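Local atomic coordinates of rhodopsin (Todarodes pacificus, PDB entry 2Z73), a protein that detects light through bound 11-cis retinal, whose isomerisation to the all-trans form activates G-protein signalling to phospholipase C for vision in dim light. Residues A32-L37 with V182-S187; P90-S95 with P300-K305. All coordinates share one frame; numbering follows the deposited sequence.

Contact 1 of 2, residues A32-L37 with V182-S187; sequences AVYYSL and VLCNCS. With RET (retinal), chain D.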
loop_
_atom_site.group_PDB
_atom_site.type_symbol
_atom_site.label_atom_id
_atom_site.label_comp_id
_atom_site.label_asym_id
_atom_site.label_seq_id
_atom_site.Cartn_x
_atom_site.Cartn_y
_atom_site.Cartn_z
ATOM N N ALA A 32 -0.871 -26.257 -15.545
ATOM C CA ALA A 32 -1.728 -25.926 -14.425
ATOM C C ALA A 32 -1.171 -24.786 -13.596
ATOM O O ALA A 32 -1.930 -24.022 -12.998
ATOM C CB ALA A 32 -1.932 -27.151 -13.553
ATOM N N VAL A 33 0.152 -24.665 -13.556
ATOM C CA VAL A 33 0.769 -23.608 -12.766
ATOM C C VAL A 33 0.613 -22.251 -13.439
ATOM O O VAL A 33 0.405 -21.232 -12.773
ATOM C CB VAL A 33 2.270 -23.869 -12.543
ATOM C CG1 VAL A 33 2.881 -22.722 -11.747
ATOM C CG2 VAL A 33 2.466 -25.187 -11.814
ATOM N N TYR A 34 0.734 -22.238 -14.758
ATOM C CA TYR A 34 0.594 -21.006 -15.510
ATOM C C TYR A 34 -0.841 -20.535 -15.403
ATOM O O TYR A 34 -1.097 -19.353 -15.171
ATOM C CB TYR A 34 0.923 -21.228 -16.984
ATOM C CG TYR A 34 2.391 -21.286 -17.306
ATOM C CD1 TYR A 34 3.000 -22.493 -17.657
ATOM C CD2 TYR A 34 3.162 -20.117 -17.327
ATOM C CE1 TYR A 34 4.346 -22.535 -18.035
ATOM C CE2 TYR A 34 4.500 -20.145 -17.701
ATOM C CZ TYR A 34 5.090 -21.354 -18.059
ATOM O OH TYR A 34 6.401 -21.374 -18.467
ATOM N N TYR A 35 -1.765 -21.477 -15.576
ATOM C CA TYR A 35 -3.199 -21.206 -15.515
ATOM C C TYR A 35 -3.638 -20.694 -14.146
ATOM O O TYR A 35 -4.443 -19.766 -14.045
ATOM C CB TYR A 35 -3.966 -22.475 -15.888
ATOM C CG TYR A 35 -3.635 -22.943 -17.289
ATOM C CD1 TYR A 35 -3.834 -24.269 -17.681
ATOM C CD2 TYR A 35 -3.092 -22.055 -18.218
ATOM C CE1 TYR A 35 -3.490 -24.694 -18.967
ATOM C CE2 TYR A 35 -2.750 -22.467 -19.497
ATOM C CZ TYR A 35 -2.946 -23.784 -19.868
ATOM O OH TYR A 35 -2.575 -24.176 -21.136
ATOM N N SER A 36 -3.104 -21.292 -13.093
ATOM C CA SER A 36 -3.449 -20.866 -11.765
ATOM C C SER A 36 -2.894 -19.468 -11.548
ATOM O O SER A 36 -3.556 -18.606 -10.966
ATOM C CB SER A 36 -2.869 -21.834 -10.735
ATOM O OG SER A 36 -3.410 -23.122 -10.942
ATOM N N LEU A 37 -1.678 -19.240 -12.027
ATOM C CA LEU A 37 -1.053 -17.933 -11.868
ATOM C C LEU A 37 -1.898 -16.837 -12.523
ATOM O O LEU A 37 -2.150 -15.797 -11.920
ATOM C CB LEU A 37 0.363 -17.943 -12.466
ATOM C CG LEU A 37 1.443 -18.621 -11.609
ATOM C CD1 LEU A 37 2.792 -18.559 -12.312
ATOM C CD2 LEU A 37 1.527 -17.915 -10.260
ATOM N N VAL A 182 8.604 -17.384 -14.112
ATOM C CA VAL A 182 8.086 -18.131 -15.250
ATOM C C VAL A 182 8.004 -17.285 -16.517
ATOM O O VAL A 182 7.489 -17.733 -17.544
ATOM C CB VAL A 182 6.713 -18.722 -14.946
ATOM C CG1 VAL A 182 6.830 -19.755 -13.839
ATOM C CG2 VAL A 182 5.757 -17.620 -14.543
ATOM N N LEU A 183 8.498 -16.050 -16.429
ATOM C CA LEU A 183 8.536 -15.161 -17.577
ATOM C C LEU A 183 7.190 -14.681 -18.121
ATOM O O LEU A 183 7.019 -14.583 -19.327
ATOM C CB LEU A 183 9.306 -15.860 -18.690
ATOM C CG LEU A 183 10.596 -16.506 -18.191
ATOM C CD1 LEU A 183 11.314 -17.203 -19.339
ATOM C CD2 LEU A 183 11.489 -15.436 -17.569
ATOM N N CYS A 184 6.236 -14.387 -17.242
ATOM C CA CYS A 184 4.925 -13.919 -17.683
ATOM C C CYS A 184 4.522 -12.630 -16.998
ATOM O O CYS A 184 3.356 -12.257 -16.971
ATOM C CB CYS A 184 3.859 -14.991 -17.478
ATOM S SG CYS A 184 3.970 -16.278 -18.725
ATOM N N ASN A 185 5.505 -11.969 -16.413
ATOM C CA ASN A 185 5.274 -10.682 -15.793
ATOM C C ASN A 185 6.656 -10.061 -15.730
ATOM O O ASN A 185 7.661 -10.746 -15.930
ATOM C CB ASN A 185 4.614 -10.801 -14.409
ATOM C CG ASN A 185 5.572 -11.221 -13.324
ATOM O OD1 ASN A 185 5.731 -12.411 -13.056
ATOM N ND2 ASN A 185 6.219 -10.242 -12.686
ATOM N N CYS A 186 6.717 -8.763 -15.493
ATOM C CA CYS A 186 7.999 -8.099 -15.467
ATOM C C CYS A 186 8.290 -7.473 -14.120
ATOM O O CYS A 186 7.415 -7.376 -13.272
ATOM C CB CYS A 186 8.043 -7.064 -16.608
ATOM S SG CYS A 186 8.309 -7.888 -18.225
ATOM N N SER A 187 9.543 -7.091 -13.916
ATOM C CA SER A 187 9.983 -6.472 -12.671
ATOM C C SER A 187 11.367 -5.907 -12.952
ATOM O O SER A 187 11.805 -5.905 -14.101
ATOM C CB SER A 187 10.063 -7.523 -11.561
ATOM O OG SER A 187 10.357 -6.919 -10.312
HETATM C C1 RET D . 11.478 -3.607 -3.014
HETATM C C2 RET D . 11.291 -3.876 -1.494
HETATM C C3 RET D . 9.852 -3.971 -1.015
HETATM C C4 RET D . 8.993 -2.780 -1.472
HETATM C C5 RET D . 9.159 -2.462 -2.958
HETATM C C6 RET D . 10.270 -2.828 -3.677
HETATM C C7 RET D . 10.418 -2.519 -5.160
HETATM C C8 RET D . 9.691 -3.147 -6.184
HETATM C C9 RET D . 9.649 -2.932 -7.637
HETATM C C10 RET D . 8.786 -3.743 -8.261
HETATM C C11 RET D . 8.387 -3.828 -9.650
HETATM C C12 RET D . 7.492 -4.693 -10.216
HETATM C C13 RET D . 6.715 -5.897 -9.728
HETATM C C14 RET D . 5.808 -6.504 -10.552
HETATM C C15 RET D . 5.029 -7.686 -10.162
HETATM C C16 RET D . 12.787 -2.848 -3.230
HETATM C C17 RET D . 11.693 -5.013 -3.664
HETATM C C18 RET D . 7.949 -1.721 -3.463
HETATM C C19 RET D . 10.493 -1.852 -8.285
HETATM C C20 RET D . 7.009 -6.381 -8.291
HETATM O O HOH W 1 7.230 -18.569 -20.041
#
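With CG set anti to its own carbonyl carbon (chi1 -79°), Tyr34 swings its ring across to the loop of 182-187, and Leu37, turned the same way (chi1 -77°), sends CD1 to Val182. That valine receives both. Val182 CB lies 3.8 Å from Tyr34 CE2, the two side chains running alongside one another with opposite headings, while Val182 CG2 meets Leu37 CD1 tip to tip at 3.8 Å. Cys184 SG comes in obliquely, 4.0 Å from Tyr34 CE2, a cysteine sulfur-aromatic contact. The carbonyl O of Val182 lies in the plane of the tyrosine ring, at its edge. Such packing ties the extracellular end of transmembrane helix 1 to the second extracellular loop, the opsin hairpin that lies over the retinal and is fastened to helix 104-138 by the Cys186-Cys108 disulfide. A water donates to Val182 O at 2.6 Å and makes a weak bond to Tyr34 OH, whose stronger partner is Gln28. Further along the loop the chromophore is reached: Cys186 O stands 3.3 Å from retinal C14, and Ser187 OG, also bonded to Tyr277, is 3.6 Å from retinal C12.

Contact 2 of 2, residues P90-S95 with P300-K305; sequences PLMTIS and PVMFAK. With RET (retinal), chain D.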
loop_
_atom_site.group_PDB
_atom_site.type_symbol
_atom_site.label_atom_id
_atom_site.label_comp_id
_atom_site.label_asym_id
_atom_site.label_seq_id
_atom_site.Cartn_x
_atom_site.Cartn_y
_atom_site.Cartn_z
ATOM N N PRO A 90 -4.854 -7.173 -18.476
ATOM C CA PRO A 90 -4.538 -8.389 -19.228
ATOM C C PRO A 90 -3.055 -8.728 -19.425
ATOM O O PRO A 90 -2.729 -9.823 -19.877
ATOM C CB PRO A 90 -5.192 -8.112 -20.567
ATOM C CG PRO A 90 -4.769 -6.694 -20.786
ATOM C CD PRO A 90 -5.035 -6.044 -19.410
ATOM N N LEU A 91 -2.159 -7.800 -19.111
ATOM C CA LEU A 91 -0.737 -8.045 -19.326
ATOM C C LEU A 91 -0.185 -9.355 -18.740
ATOM O O LEU A 91 0.522 -10.096 -19.430
ATOM C CB LEU A 91 0.078 -6.839 -18.832
ATOM C CG LEU A 91 -0.202 -5.528 -19.596
ATOM C CD1 LEU A 91 0.569 -4.364 -19.000
ATOM C CD2 LEU A 91 0.158 -5.710 -21.051
ATOM N N MET A 92 -0.495 -9.666 -17.484
ATOM C CA MET A 92 0.033 -10.902 -16.918
ATOM C C MET A 92 -0.894 -12.076 -17.172
ATOM O O MET A 92 -0.482 -13.098 -17.720
ATOM C CB MET A 92 0.291 -10.768 -15.415
ATOM C CG MET A 92 1.095 -11.946 -14.855
ATOM S SD MET A 92 1.458 -11.914 -13.076
ATOM C CE MET A 92 2.262 -13.458 -12.909
ATOM N N THR A 93 -2.149 -11.927 -16.777
ATOM C CA THR A 93 -3.127 -12.982 -16.957
ATOM C C THR A 93 -3.098 -13.567 -18.362
ATOM O O THR A 93 -3.055 -14.786 -18.520
ATOM C CB THR A 93 -4.535 -12.467 -16.637
ATOM O OG1 THR A 93 -4.538 -11.940 -15.307
ATOM C CG2 THR A 93 -5.575 -13.593 -16.745
ATOM N N ILE A 94 -3.121 -12.710 -19.381
ATOM C CA ILE A 94 -3.101 -13.192 -20.758
ATOM C C ILE A 94 -1.771 -13.882 -21.047
ATOM O O ILE A 94 -1.733 -14.905 -21.721
ATOM C CB ILE A 94 -3.337 -12.036 -21.765
ATOM C CG1 ILE A 94 -4.790 -11.573 -21.678
ATOM C CG2 ILE A 94 -3.035 -12.480 -23.189
ATOM C CD1 ILE A 94 -5.795 -12.649 -21.990
ATOM N N SER A 95 -0.685 -13.323 -20.519
ATOM C CA SER A 95 0.633 -13.897 -20.716
ATOM C C SER A 95 0.694 -15.305 -20.160
ATOM O O SER A 95 1.246 -16.208 -20.791
ATOM C CB SER A 95 1.701 -13.038 -20.047
ATOM O OG SER A 95 2.037 -11.949 -20.877
ATOM N N PRO A 300 6.474 -15.794 -4.298
ATOM C CA PRO A 300 6.569 -14.643 -3.402
ATOM C C PRO A 300 6.194 -13.326 -4.087
ATOM O O PRO A 300 5.809 -12.365 -3.412
ATOM C CB PRO A 300 8.026 -14.668 -2.962
ATOM C CG PRO A 300 8.342 -16.113 -2.994
ATOM C CD PRO A 300 7.747 -16.529 -4.311
ATOM N N VAL A 301 6.305 -13.267 -5.413
ATOM C CA VAL A 301 5.933 -12.037 -6.122
ATOM C C VAL A 301 4.411 -11.933 -6.204
ATOM O O VAL A 301 3.859 -10.843 -6.134
ATOM C CB VAL A 301 6.530 -11.960 -7.565
ATOM C CG1 VAL A 301 5.715 -12.807 -8.517
ATOM C CG2 VAL A 301 6.556 -10.510 -8.048
ATOM N N MET A 302 3.736 -13.065 -6.346
ATOM C CA MET A 302 2.275 -13.066 -6.394
ATOM C C MET A 302 1.742 -12.524 -5.063
ATOM O O MET A 302 0.846 -11.680 -5.025
ATOM C CB MET A 302 1.744 -14.490 -6.613
ATOM C CG MET A 302 2.259 -15.140 -7.875
ATOM S SD MET A 302 2.183 -13.991 -9.270
ATOM C CE MET A 302 0.767 -14.655 -10.148
ATOM N N PHE A 303 2.309 -13.021 -3.972
ATOM C CA PHE A 303 1.921 -12.583 -2.642
ATOM C C PHE A 303 2.105 -11.073 -2.580
ATOM O O PHE A 303 1.243 -10.354 -2.076
ATOM C CB PHE A 303 2.805 -13.266 -1.591
ATOM C CG PHE A 303 2.302 -13.123 -0.187
ATOM C CD1 PHE A 303 1.112 -13.728 0.199
ATOM C CD2 PHE A 303 3.013 -12.373 0.752
ATOM C CE1 PHE A 303 0.625 -13.588 1.504
ATOM C CE2 PHE A 303 2.541 -12.224 2.063
ATOM C CZ PHE A 303 1.342 -12.833 2.439
ATOM N N ALA A 304 3.229 -10.590 -3.105
ATOM C CA ALA A 304 3.506 -9.149 -3.111
ATOM C C ALA A 304 2.484 -8.395 -3.961
ATOM O O ALA A 304 1.921 -7.393 -3.519
ATOM C CB ALA A 304 4.937 -8.872 -3.618
ATOM N N LYS A 305 2.231 -8.882 -5.170
ATOM C CA LYS A 305 1.274 -8.222 -6.055
ATOM C C LYS A 305 -0.139 -8.087 -5.466
ATOM O O LYS A 305 -0.828 -7.098 -5.716
ATOM C CB LYS A 305 1.196 -8.961 -7.393
ATOM C CG LYS A 305 2.459 -8.885 -8.225
ATOM C CD LYS A 305 2.182 -9.287 -9.661
ATOM C CE LYS A 305 3.456 -9.521 -10.452
ATOM N NZ LYS A 305 4.130 -8.308 -10.901
HETATM C C1 RET D . 11.478 -3.607 -3.014
HETATM C C2 RET D . 11.291 -3.876 -1.494
HETATM C C3 RET D . 9.852 -3.971 -1.015
HETATM C C4 RET D . 8.993 -2.780 -1.472
HETATM C C5 RET D . 9.159 -2.462 -2.958
HETATM C C6 RET D . 10.270 -2.828 -3.677
HETATM C C7 RET D . 10.418 -2.519 -5.160
HETATM C C8 RET D . 9.691 -3.147 -6.184
HETATM C C9 RET D . 9.649 -2.932 -7.637
HETATM C C10 RET D . 8.786 -3.743 -8.261
HETATM C C11 RET D . 8.387 -3.828 -9.650
HETATM C C12 RET D . 7.492 -4.693 -10.216
HETATM C C13 RET D . 6.715 -5.897 -9.728
HETATM C C14 RET D . 5.808 -6.504 -10.552
HETATM C C15 RET D . 5.029 -7.686 -10.162
HETATM C C16 RET D . 12.787 -2.848 -3.230
HETATM C C17 RET D . 11.693 -5.013 -3.664
HETATM C C18 RET D . 7.949 -1.721 -3.463
HETATM C C19 RET D . 10.493 -1.852 -8.285
HETATM C C20 RET D . 7.009 -6.381 -8.291
#
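Met92 crosses from transmembrane helix 2 to meet Met302 and Lys305 of helix 7, beside the attachment point of the retinal in this seven-helix receptor. The segment 90-95 starts at Pro90, which follows a cis peptide bond where helix 70-87 gives way to helix 91-97; its carbonyl O accepts a bond from Ile94 N. Leu91 touches Val86 of the preceding helix, and Leu91 O accepts a hydrogen bond from Ser95 OG at 2.8 Å. Met92 carries the contact. CG stands anti to the backbone N (chi1 -169°) and the chain runs fully extended, which carries the thioether well into the gap between the helices, where the nearest CA atoms, those of Met92 and Met302, are 11.0 Å apart. The Met302 side chain turns its methyl in to meet it: Met92 CE and Met302 CE are 3.4 Å apart. Met92 SD lies 4.1 Å from Lys305 CE where the two chains pass at a slant. With an alanine here, a gap would probably open beside Lys305 CE, and the end of Met302 would lose one of its packing partners. The Thr93 side chain touches Ile41 of helix 31-61 instead. Across the interface, Val301 CG2 packs 3.8 Å from retinal C15, and Lys305 bends at chi4 (-78°) to carry NZ, hydrogen-bonded to Tyr111 OH, to its 1.3 Å covalent bond with retinal C15.

In the fold
The centres of the two contacts lie about 7 Å apart, and their segments alternate along the chain: 32-37, 90-95, 182-187, then 300-305. Each contact joins segments more than 140 residues apart, and together they knit helices 31-61, 91-97 and 294-306 to the loop that leads into strand 186-188. They also touch directly. Cys184 O packs against Met92 CG, Leu37 CD2 meets Met302 CE at 3.3 Å, and Asn185 ND2 lies near Lys305 NZ. Both reach the retinal, contact 1 from the extracellular loop and contact 2 at its covalent anchor, so loop and helix residues that pack on one another meet at the Lys305 end of the chromophore.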